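Local coordinates for protein succinylglutamate desuccinylase/aspartoacylase (PDB 3NA6) that probably hydrolyses the amide bond of N-acylated amino acids in the manner of the zinc-dependent succinylglutamate desuccinylase/aspartoacylase family, at residues 163-166 with 167-170; 216-219 with 220-223; 316-319 with 320-323. All blocks are in the same frame, centred on the assembly; numbering follows the deposited sequence.

Contact 1 (163-166 with 167-170); sequences EDKV and LQDA
The N-terminal cap of helix 165-178 is made by Asp164, whose carboxylate turns to the first turn and accepts the amide of Leu167 on OD1. Leu167 N lies 3.2 Å from Asp164 OD1 and its N-H points almost straight at the oxygen (170°), yet it reaches it from above the carboxylate plane. The same OD1 also receives a weak, bent bond from Val166 N, so one oxygen serves two amides of the first turn. CG of Asp164 stands anti to its own backbone N (chi1 -177°), which places the carboxylate beside these amides; its CG also rests 3.7 Å from Leu167 CB, the two side chains set roughly perpendicular to each other. The negative cap would favourably oppose the positive end of the helix dipole. This helix is the connection of a beta-alpha-beta unit between strands 156-160 and 182-186, and Leu167 packs from it on Val205 of strand 205-210.

Elsewhere on this first turn the chains of Lys165 and Gln168 extend alongside one another with the same sense. NZ of Lys165 donates to Gln168 OE1 at 2.6 Å, tilted 21° from the amide plane. Both polar ends also bind Leu162, NZ its carbonyl and OE1 its amide, while one water accepts from Lys165 NZ and Gln168 NE2 together. A second water donates to Lys165 O and, at 2.5 Å, to Asp169 OD1. Ordinary helical bonds follow, from Gln168 N to Asp164 O (2.9 Å) and from Asp169 N to Lys165 O (3.1 Å).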
loop_
_atom_site.group_PDB
_atom_site.type_symbol
_atom_site.label_atom_id
_atom_site.label_comp_id
_atom_site.label_asym_id
_atom_site.label_seq_id
_atom_site.Cartn_x
_atom_site.Cartn_y
_atom_site.Cartn_z
ATOM N N GLU A 163 30.797 20.297 -27.460
ATOM C CA GLU A 163 31.992 20.157 -28.296
ATOM C C GLU A 163 31.827 20.784 -29.672
ATOM O O GLU A 163 32.776 21.353 -30.192
ATOM C CB GLU A 163 32.360 18.682 -28.502
ATOM C CG GLU A 163 32.757 17.915 -27.232
ATOM C CD GLU A 163 34.042 18.418 -26.588
ATOM O OE1 GLU A 163 34.840 19.110 -27.266
ATOM O OE2 GLU A 163 34.258 18.107 -25.397
ATOM N N ASP A 164 30.656 20.630 -30.294
ATOM C CA ASP A 164 30.381 21.296 -31.587
ATOM C C ASP A 164 30.029 22.770 -31.320
ATOM O O ASP A 164 28.883 23.082 -30.951
ATOM C CB ASP A 164 29.220 20.604 -32.306
ATOM C CG ASP A 164 28.927 21.200 -33.673
ATOM O OD1 ASP A 164 29.393 22.324 -33.902
ATOM O OD2 ASP A 164 28.201 20.561 -34.500
ATOM N N LYS A 165 31.007 23.662 -31.499
ATOM C CA LYS A 165 30.829 25.089 -31.157
ATOM C C LYS A 165 29.883 25.820 -32.098
ATOM O O LYS A 165 29.325 26.856 -31.746
ATOM C CB LYS A 165 32.180 25.806 -31.052
ATOM C CG LYS A 165 33.142 25.201 -29.988
ATOM C CD LYS A 165 32.485 25.231 -28.590
ATOM C CE LYS A 165 33.295 24.515 -27.519
ATOM N NZ LYS A 165 32.491 24.467 -26.294
ATOM N N VAL A 166 29.685 25.288 -33.297
ATOM C CA VAL A 166 28.716 25.871 -34.225
ATOM C C VAL A 166 27.288 25.598 -33.696
ATOM O O VAL A 166 26.458 26.506 -33.641
ATOM C CB VAL A 166 28.925 25.353 -35.676
ATOM C CG1 VAL A 166 27.799 25.851 -36.602
ATOM C CG2 VAL A 166 30.353 25.794 -36.213
ATOM N N LEU A 167 27.021 24.357 -33.288
ATOM C CA LEU A 167 25.743 23.997 -32.688
ATOM C C LEU A 167 25.553 24.727 -31.346
ATOM O O LEU A 167 24.454 25.149 -31.020
ATOM C CB LEU A 167 25.669 22.486 -32.487
ATOM C CG LEU A 167 24.424 21.877 -31.845
ATOM C CD1 LEU A 167 23.212 22.229 -32.667
ATOM C CD2 LEU A 167 24.607 20.334 -31.714
ATOM N N GLN A 168 26.642 24.873 -30.588
ATOM C CA GLN A 168 26.590 25.562 -29.317
ATOM C C GLN A 168 26.070 26.974 -29.526
ATOM O O GLN A 168 25.214 27.442 -28.786
ATOM C CB GLN A 168 27.972 25.598 -28.659
ATOM C CG GLN A 168 28.007 26.294 -27.282
ATOM C CD GLN A 168 29.394 26.372 -26.684
ATOM O OE1 GLN A 168 30.008 25.347 -26.364
ATOM N NE2 GLN A 168 29.917 27.599 -26.543
ATOM N N ASP A 169 26.581 27.654 -30.550
ATOM C CA ASP A 169 26.139 28.993 -30.832
ATOM C C ASP A 169 24.678 29.002 -31.276
ATOM O O ASP A 169 23.965 29.947 -30.975
ATOM C CB ASP A 169 27.006 29.661 -31.896
ATOM C CG ASP A 169 28.369 30.081 -31.374
ATOM O OD1 ASP A 169 28.577 30.074 -30.137
ATOM O OD2 ASP A 169 29.223 30.424 -32.215
ATOM N N ALA A 170 24.254 27.991 -32.027
ATOM C CA ALA A 170 22.870 27.911 -32.492
ATOM C C ALA A 170 21.926 27.719 -31.301
ATOM O O ALA A 170 20.882 28.389 -31.193
ATOM C CB ALA A 170 22.703 26.762 -33.505
HETATM O O HOH W 1 32.822 27.247 -25.153
HETATM O O HOH W 2 30.425 28.486 -29.629
#

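Contact 2 (216-219 with 220-223); sequences MSTA and RSNA
Ser221 OG has two partners: it accepts the backbone N-H of Thr218 at 2.9 Å, nearly straight at 165°, and is hydrogen-bonded to OE2 of Glu64 on helix 64-75. The return bond runs from Ser221 N to Thr218 OG1, also 2.9 Å long. This reciprocal pair is a capping box, with Thr218 as N-cap of helix 219-235. In Thr218, chi1 of 63° sets OG1 between the backbone N and the carbonyl carbon, where it can meet the amide three residues on.

A further side-chain bond brackets the box: Ser217 OG donates to Asn222 OD1 at 2.7 Å, tilted 18° from the amide plane. The other branch of that amide, ND2, donates to a water 3.2 Å away, which in turn donates to Ser217 O. Replacing Asn222 by an alanine would probably leave the Ser217 hydroxyl without this acceptor and break the water bridge to Ser217 O. The cap is also a subunit contact, since Asp273 of a second subunit accepts from Ala219 N and Arg220 N, and Arg311 of that subunit donates to Ser217 O. Within the helix, Asn222 N binds Thr218 O at 2.8 Å.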
loop_
_atom_site.group_PDB
_atom_site.type_symbol
_atom_site.label_atom_id
_atom_site.label_comp_id
_atom_site.label_asym_id
_atom_site.label_seq_id
_atom_site.Cartn_x
_atom_site.Cartn_y
_atom_site.Cartn_z
HETATM N N MSE A 216 3.447 22.989 -9.254
HETATM C CA MSE A 216 2.393 23.955 -9.532
HETATM C C MSE A 216 2.915 24.908 -10.568
HETATM O O MSE A 216 4.099 24.921 -10.872
HETATM C CB MSE A 216 2.042 24.754 -8.271
HETATM C CG MSE A 216 3.192 25.549 -7.707
HETATM SE SE MSE A 216 3.291 27.382 -8.352
HETATM C CE MSE A 216 1.810 28.154 -7.372
ATOM N N SER A 217 2.021 25.728 -11.087
ATOM C CA SER A 217 2.422 26.858 -11.877
ATOM C C SER A 217 1.507 28.059 -11.651
ATOM O O SER A 217 0.380 27.914 -11.243
ATOM C CB SER A 217 2.460 26.473 -13.364
ATOM O OG SER A 217 1.157 26.245 -13.862
ATOM N N THR A 218 2.030 29.241 -11.973
ATOM C CA THR A 218 1.363 30.519 -11.790
ATOM C C THR A 218 1.041 31.103 -13.169
ATOM O O THR A 218 1.576 30.631 -14.182
ATOM C CB THR A 218 2.281 31.513 -11.022
ATOM O OG1 THR A 218 3.455 31.783 -11.795
ATOM C CG2 THR A 218 2.703 30.961 -9.632
ATOM N N ALA A 219 0.195 32.131 -13.208
ATOM C CA ALA A 219 -0.058 32.852 -14.456
ATOM C C ALA A 219 1.250 33.416 -15.002
ATOM O O ALA A 219 1.487 33.376 -16.216
ATOM C CB ALA A 219 -1.091 33.977 -14.282
ATOM N N ARG A 220 2.113 33.938 -14.124
ATOM C CA ARG A 220 3.413 34.487 -14.575
ATOM C C ARG A 220 4.284 33.399 -15.185
ATOM O O ARG A 220 4.883 33.607 -16.246
ATOM C CB ARG A 220 4.193 35.178 -13.437
ATOM C CG ARG A 220 5.568 35.801 -13.878
ATOM C CD ARG A 220 6.483 36.074 -12.653
ATOM N NE ARG A 220 7.869 36.434 -13.003
ATOM C CZ ARG A 220 8.947 35.734 -12.660
ATOM N NH1 ARG A 220 8.825 34.640 -11.938
ATOM N NH2 ARG A 220 10.159 36.150 -13.008
ATOM N N SER A 221 4.359 32.239 -14.533
ATOM C CA SER A 221 5.253 31.178 -15.032
ATOM C C SER A 221 4.683 30.533 -16.305
ATOM O O SER A 221 5.438 30.247 -17.257
ATOM C CB SER A 221 5.606 30.133 -13.947
ATOM O OG SER A 221 4.499 29.330 -13.576
ATOM N N ASN A 222 3.358 30.341 -16.325
ATOM C CA ASN A 222 2.671 29.887 -17.509
ATOM C C ASN A 222 2.901 30.883 -18.649
ATOM O O ASN A 222 3.134 30.463 -19.804
ATOM C CB ASN A 222 1.158 29.734 -17.296
ATOM C CG ASN A 222 0.780 28.639 -16.332
ATOM O OD1 ASN A 222 1.506 27.668 -16.147
ATOM N ND2 ASN A 222 -0.414 28.778 -15.729
ATOM N N ALA A 223 2.873 32.192 -18.349
ATOM C CA ALA A 223 3.067 33.180 -19.419
ATOM C C ALA A 223 4.533 33.152 -19.949
ATOM O O ALA A 223 4.761 33.347 -21.143
ATOM C CB ALA A 223 2.633 34.580 -18.969
HETATM O O HOH W 3 -1.680 27.318 -13.188
#

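Contact 3 (316-319 with 320-323); sequences MIKS and GDCA
Strand 316-317 and strand 322-327 are joined by a type II beta turn from Lys318 to Asp321. Its backbone evidence is the bond from Asp321 N to Lys318 O, 3.0 Å, and the positive phi of Gly320 (90°), where a CB would collide with Ser319 O. A covalent tie follows directly, the disulfide from Cys322 to Cys258.

Among side-chain polar contacts, the Asp321 carboxylate folds back across the turn. OD2 accepts from Lys318 N at 2.8 Å (154° at the hydrogen), approached from above the carboxylate plane, so the aspartate bonds to the same residue through both its amide and its side chain. With chi1 at -71°, CG of Asp321 is anti to its carbonyl carbon, and this brings OD2 within bonding distance of Lys318 N. The lysine's charged end does not close a salt bridge here: NZ stays 4.3 Å from Asp321 OD2 and is hydrogen-bonded instead to the carbonyl of Asp31 of a third subunit. OD1 of Asp321 is likewise engaged by Ser32 of that subunit, which makes the turn part of the subunit interface.

Apolar and van der Waals contacts come from Ile317. Its side chain and that of Asp321 run antiparallel past one another, with Ile317 CG1 3.5 Å from Asp321 CB. Phe268 of strand 266-270 touches both Ile317 and Ala323, and the methyl CD1 of Ile317 lies 4.1 Å from Ala323 CB.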
loop_
_atom_site.group_PDB
_atom_site.type_symbol
_atom_site.label_atom_id
_atom_site.label_comp_id
_atom_site.label_asym_id
_atom_site.label_seq_id
_atom_site.Cartn_x
_atom_site.Cartn_y
_atom_site.Cartn_z
HETATM N N MSE A 316 9.373 20.009 4.899
HETATM C CA MSE A 316 10.192 19.034 5.565
HETATM C C MSE A 316 11.325 18.746 4.586
HETATM O O MSE A 316 11.069 18.578 3.375
HETATM C CB MSE A 316 9.319 17.796 5.795
HETATM C CG MSE A 316 9.829 16.841 6.776
HETATM SE SE MSE A 316 9.662 17.500 8.631
HETATM C CE MSE A 316 11.025 16.173 9.135
ATOM N N ILE A 317 12.568 18.715 5.090
ATOM C CA ILE A 317 13.722 18.377 4.294
ATOM C C ILE A 317 14.308 17.065 4.835
ATOM O O ILE A 317 14.141 16.743 6.001
ATOM C CB ILE A 317 14.759 19.531 4.267
ATOM C CG1 ILE A 317 15.864 19.245 3.232
ATOM C CG2 ILE A 317 15.330 19.800 5.723
ATOM C CD1 ILE A 317 16.780 20.497 2.913
ATOM N N LYS A 318 14.939 16.294 3.961
ATOM C CA LYS A 318 15.549 15.026 4.331
ATOM C C LYS A 318 17.053 15.081 4.238
ATOM O O LYS A 318 17.617 15.837 3.453
ATOM C CB LYS A 318 15.047 13.934 3.411
ATOM C CG LYS A 318 13.564 13.792 3.493
ATOM C CD LYS A 318 13.115 12.519 2.840
ATOM C CE LYS A 318 12.880 12.753 1.399
ATOM N NZ LYS A 318 11.704 13.646 1.312
ATOM N N SER A 319 17.701 14.239 5.023
ATOM C CA SER A 319 19.113 14.029 4.879
ATOM C C SER A 319 19.471 13.711 3.417
ATOM O O SER A 319 18.834 12.883 2.746
ATOM C CB SER A 319 19.561 12.914 5.816
ATOM O OG SER A 319 20.957 12.911 5.878
ATOM N N GLY A 320 20.457 14.444 2.908
ATOM C CA GLY A 320 20.925 14.291 1.549
ATOM C C GLY A 320 20.213 15.169 0.525
ATOM O O GLY A 320 20.583 15.134 -0.645
ATOM N N ASP A 321 19.187 15.929 0.937
ATOM C CA ASP A 321 18.472 16.845 0.006
ATOM C C ASP A 321 19.311 18.081 -0.266
ATOM O O ASP A 321 19.936 18.627 0.653
ATOM C CB ASP A 321 17.111 17.294 0.553
ATOM C CG ASP A 321 16.070 16.179 0.574
ATOM O OD1 ASP A 321 16.310 15.118 -0.013
ATOM O OD2 ASP A 321 15.000 16.349 1.208
ATOM N N CYS A 322 19.305 18.541 -1.515
ATOM C CA CYS A 322 19.874 19.843 -1.844
ATOM C C CYS A 322 19.008 20.970 -1.283
ATOM O O CYS A 322 17.890 21.168 -1.732
ATOM C CB CYS A 322 20.008 20.003 -3.339
ATOM S SG CYS A 322 20.860 21.547 -3.781
ATOM N N ALA A 323 19.533 21.717 -0.318
ATOM C CA ALA A 323 18.786 22.816 0.323
ATOM C C ALA A 323 18.601 24.037 -0.581
ATOM O O ALA A 323 17.560 24.662 -0.572
ATOM C CB ALA A 323 19.489 23.262 1.613
HETATM O O HOH W 4 17.877 12.870 0.034
#

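The three contacts follow one another along the chain without overlap and do not touch. Contacts 1 and 2 begin two helices, 165-178 and 219-235, of the catalytic domain; their centres are about 31 Å apart. Contact 3 belongs to the C-terminal beta region, where it passes from the four-stranded antiparallel sheet holding strand 316-317 to the five-stranded one holding strand 322-327. Its centre is about 26 Å from that of contact 2 and 36 Å from that of contact 1. Assembly separates them too: contact 1 meets no other subunit, whereas the capping box of contact 2 and the beta turn of contact 3 both lie at subunit interfaces, with different neighbouring subunits contributing the main polar partners.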